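Local coordinates for protein aryl esterase (Mycobacterium smegmatis, PDB 2Q0Q) that hydrolyses aryl esters as an SGNH-family hydrolase and also catalyses acyl transfer to alcohols in water, at residues V32-L42 against N201-V212. Sequence-based numbering, arbitrary orientation.
Sequences VRWTGVLAQQL and NRDLGVALAEQV
Val32 O lies 3.1 Å from Asn201 CB, where helix 34-42 starts beside helix 198-215 on one side of the parallel sheet of this SGNH hydrolase. The axes of 34-42 and 201-212 come within 7.6 Å and cross at -44°. At the first turn Trp34 N donates a weak hydrogen bond to Asn201 OD1 (3.0 Å), bent to 133° at the hydrogen; Asn201 ND2 is hydrogen-bonded to Thr197 O. The Trp34 ring, its CG held between backbone N and carbonyl carbon (chi1 68°), fills a knobs-into-holes site formed by Asn201, Leu204, Gly205 and Leu208. Both leucines supply CH-pi contacts to one face: Leu204 CD2 stands 3.7 Å from the centroid of the five-membered ring, almost on its normal, while Leu208 CD1 covers the six-membered ring less centrally. Thr35 CG2 sits over the opposite face, offset toward its rim, and Met90 and Cys7 of the sheet also touch the indole. Val37 CG1 then lies over the backbone of the other helix, 3.9 Å from Gly205 CA; lacking a side chain, Gly205 lets the helices come this near. Leu38 is a second knob, its CD1 wedged among Gly205, Leu208, Ala209 and Val212. On the solvent-exposed side of the contact Arg202 NH1 makes a weak hydrogen bond to Gln40 OE1 near the guanidinium plane. Gln41, its chain bent at chi2, brings its CD and OE1 close to Val206 CG2, the two side chains crossing obliquely, and its CB against Ala209 CB. Leu42 closes the interface, with CD1 3.8 Å from Val212 CG1 and CD2 3.7 Å from Ala209 O.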
# COMPACT_ATOMS: atom_id res chain seq x y z
N VAL G 32 -32.01 -6.50 -29.69
CA VAL G 32 -32.29 -7.79 -29.07
C VAL G 32 -31.89 -7.86 -27.61
O VAL G 32 -32.61 -8.42 -26.80
CB VAL G 32 -31.64 -8.94 -29.88
CG1 VAL G 32 -31.83 -10.28 -29.18
CG2 VAL G 32 -32.22 -8.97 -31.30
N ARG G 33 -30.73 -7.30 -27.26
CA ARG G 33 -30.40 -7.17 -25.86
C ARG G 33 -31.47 -6.34 -25.13
O ARG G 33 -32.16 -5.52 -25.73
CB ARG G 33 -28.97 -6.65 -25.68
CG ARG G 33 -28.60 -5.31 -26.34
CD ARG G 33 -27.10 -5.17 -26.26
NE ARG G 33 -26.64 -3.84 -26.67
CZ ARG G 33 -26.07 -3.53 -27.83
NH1 ARG G 33 -25.89 -4.45 -28.76
NH2 ARG G 33 -25.69 -2.29 -28.04
N TRP G 34 -31.65 -6.60 -23.84
CA TRP G 34 -32.78 -6.01 -23.11
C TRP G 34 -32.68 -4.50 -22.98
O TRP G 34 -33.70 -3.82 -22.90
CB TRP G 34 -32.99 -6.68 -21.74
CG TRP G 34 -31.92 -6.45 -20.69
CD1 TRP G 34 -30.93 -7.31 -20.31
CD2 TRP G 34 -31.78 -5.30 -19.87
NE1 TRP G 34 -30.17 -6.76 -19.32
CE2 TRP G 34 -30.66 -5.51 -19.03
CE3 TRP G 34 -32.47 -4.08 -19.78
CZ2 TRP G 34 -30.24 -4.57 -18.10
CZ3 TRP G 34 -32.05 -3.14 -18.85
CH2 TRP G 34 -30.94 -3.39 -18.03
N THR G 35 -31.45 -3.97 -22.98
CA THR G 35 -31.27 -2.51 -22.95
C THR G 35 -31.87 -1.86 -24.21
O THR G 35 -32.41 -0.74 -24.17
CB THR G 35 -29.76 -2.11 -22.79
OG1 THR G 35 -28.97 -2.73 -23.81
CG2 THR G 35 -29.26 -2.56 -21.45
N GLY G 36 -31.77 -2.56 -25.34
CA GLY G 36 -32.36 -2.11 -26.59
C GLY G 36 -33.87 -2.24 -26.60
O GLY G 36 -34.56 -1.31 -27.03
N VAL G 37 -34.38 -3.38 -26.12
CA VAL G 37 -35.82 -3.60 -25.96
C VAL G 37 -36.42 -2.56 -25.02
O VAL G 37 -37.50 -2.01 -25.30
CB VAL G 37 -36.12 -5.01 -25.43
CG1 VAL G 37 -37.60 -5.13 -25.11
CG2 VAL G 37 -35.66 -6.05 -26.44
N LEU G 38 -35.67 -2.23 -23.95
CA LEU G 38 -36.07 -1.16 -23.04
C LEU G 38 -36.21 0.16 -23.81
O LEU G 38 -37.21 0.85 -23.67
CB LEU G 38 -35.06 -1.01 -21.88
CG LEU G 38 -35.32 0.08 -20.84
CD1 LEU G 38 -36.62 -0.07 -20.11
CD2 LEU G 38 -34.19 0.06 -19.84
N ALA G 39 -35.21 0.49 -24.62
CA ALA G 39 -35.20 1.76 -25.35
C ALA G 39 -36.37 1.85 -26.34
O ALA G 39 -37.02 2.91 -26.43
CB ALA G 39 -33.86 1.93 -26.07
N GLN G 40 -36.60 0.75 -27.07
CA GLN G 40 -37.74 0.60 -28.01
C GLN G 40 -39.06 0.84 -27.30
O GLN G 40 -39.91 1.61 -27.76
CB GLN G 40 -37.85 -0.84 -28.56
CG GLN G 40 -36.82 -1.29 -29.58
CD GLN G 40 -36.91 -2.82 -29.81
OE1 GLN G 40 -38.01 -3.39 -29.89
NE2 GLN G 40 -35.75 -3.47 -29.90
N GLN G 41 -39.22 0.14 -26.18
CA GLN G 41 -40.47 0.15 -25.45
C GLN G 41 -40.75 1.52 -24.85
O GLN G 41 -41.89 1.95 -24.81
CB GLN G 41 -40.45 -0.93 -24.36
CG GLN G 41 -40.49 -2.35 -24.91
CD GLN G 41 -41.83 -2.72 -25.50
OE1 GLN G 41 -42.86 -2.65 -24.84
NE2 GLN G 41 -41.82 -3.13 -26.76
N LEU G 42 -39.70 2.20 -24.39
CA LEU G 42 -39.87 3.50 -23.76
C LEU G 42 -40.11 4.61 -24.79
O LEU G 42 -40.92 5.50 -24.56
CB LEU G 42 -38.63 3.82 -22.92
CG LEU G 42 -38.51 3.10 -21.60
CD1 LEU G 42 -37.13 3.35 -20.97
CD2 LEU G 42 -39.66 3.50 -20.65
N ASN G 201 -34.18 -11.73 -22.82
CA ASN G 201 -33.86 -10.31 -23.02
C ASN G 201 -35.12 -9.50 -23.28
O ASN G 201 -35.36 -8.45 -22.69
CB ASN G 201 -32.90 -10.13 -24.19
CG ASN G 201 -31.46 -10.31 -23.78
OD1 ASN G 201 -30.89 -9.44 -23.13
ND2 ASN G 201 -30.87 -11.46 -24.15
N ARG G 202 -35.95 -10.02 -24.16
CA ARG G 202 -37.20 -9.34 -24.50
C ARG G 202 -38.12 -9.15 -23.28
O ARG G 202 -38.65 -8.06 -23.06
CB ARG G 202 -37.89 -10.10 -25.61
CG ARG G 202 -39.24 -9.57 -26.04
CD ARG G 202 -39.04 -8.44 -26.95
NE ARG G 202 -40.30 -7.80 -27.29
CZ ARG G 202 -40.38 -6.75 -28.10
NH1 ARG G 202 -39.30 -6.23 -28.65
NH2 ARG G 202 -41.57 -6.23 -28.37
N ASP G 203 -38.34 -10.21 -22.51
CA ASP G 203 -39.24 -10.11 -21.37
C ASP G 203 -38.72 -9.15 -20.29
O ASP G 203 -39.52 -8.44 -19.65
CB ASP G 203 -39.47 -11.49 -20.73
CG ASP G 203 -40.27 -12.44 -21.62
OD1 ASP G 203 -41.08 -11.98 -22.46
OD2 ASP G 203 -40.09 -13.66 -21.46
N LEU G 204 -37.41 -9.20 -20.05
CA LEU G 204 -36.80 -8.32 -19.05
C LEU G 204 -36.93 -6.85 -19.46
O LEU G 204 -37.23 -5.98 -18.64
CB LEU G 204 -35.32 -8.66 -18.82
CG LEU G 204 -34.69 -7.93 -17.62
CD1 LEU G 204 -35.44 -8.28 -16.33
CD2 LEU G 204 -33.24 -8.23 -17.49
N GLY G 205 -36.68 -6.59 -20.74
CA GLY G 205 -36.86 -5.23 -21.31
C GLY G 205 -38.27 -4.64 -21.20
O GLY G 205 -38.45 -3.45 -20.89
N VAL G 206 -39.26 -5.49 -21.46
CA VAL G 206 -40.68 -5.09 -21.39
C VAL G 206 -41.18 -4.85 -19.94
O VAL G 206 -42.06 -3.98 -19.67
CB VAL G 206 -41.56 -6.15 -22.07
CG1 VAL G 206 -43.00 -6.01 -21.63
CG2 VAL G 206 -41.44 -6.05 -23.59
N ALA G 207 -40.56 -5.61 -19.01
CA ALA G 207 -40.90 -5.45 -17.61
C ALA G 207 -40.27 -4.20 -17.06
O ALA G 207 -40.91 -3.46 -16.33
CB ALA G 207 -40.42 -6.63 -16.85
N LEU G 208 -38.99 -4.00 -17.39
CA LEU G 208 -38.26 -2.82 -16.91
C LEU G 208 -38.79 -1.52 -17.52
O LEU G 208 -38.70 -0.45 -16.89
CB LEU G 208 -36.75 -2.96 -17.15
CG LEU G 208 -36.00 -3.93 -16.22
CD1 LEU G 208 -34.56 -4.22 -16.70
CD2 LEU G 208 -36.01 -3.46 -14.75
N ALA G 209 -39.28 -1.59 -18.76
CA ALA G 209 -39.90 -0.41 -19.39
C ALA G 209 -41.06 0.06 -18.50
O ALA G 209 -41.17 1.24 -18.20
CB ALA G 209 -40.38 -0.75 -20.79
N GLU G 210 -41.90 -0.86 -18.04
CA GLU G 210 -42.96 -0.48 -17.11
C GLU G 210 -42.40 0.11 -15.80
O GLU G 210 -42.92 1.09 -15.27
CB GLU G 210 -43.86 -1.72 -16.84
CG GLU G 210 -45.04 -1.44 -15.92
CD GLU G 210 -44.72 -1.62 -14.43
OE1 GLU G 210 -43.76 -2.38 -14.10
OE2 GLU G 210 -45.38 -0.85 -13.63
N GLN G 211 -41.33 -0.49 -15.30
CA GLN G 211 -40.73 -0.02 -14.06
C GLN G 211 -40.22 1.41 -14.23
O GLN G 211 -40.48 2.25 -13.37
CB GLN G 211 -39.58 -0.94 -13.66
CG GLN G 211 -40.04 -2.30 -13.20
CD GLN G 211 -40.57 -2.22 -11.79
OE1 GLN G 211 -39.79 -2.00 -10.85
NE2 GLN G 211 -41.89 -2.34 -11.64
N VAL G 212 -39.51 1.68 -15.33
CA VAL G 212 -38.99 3.02 -15.62
C VAL G 212 -40.10 4.06 -15.70
O VAL G 212 -40.01 5.12 -15.08
CB VAL G 212 -38.19 3.03 -16.93
CG1 VAL G 212 -37.88 4.48 -17.37
CG2 VAL G 212 -36.89 2.27 -16.73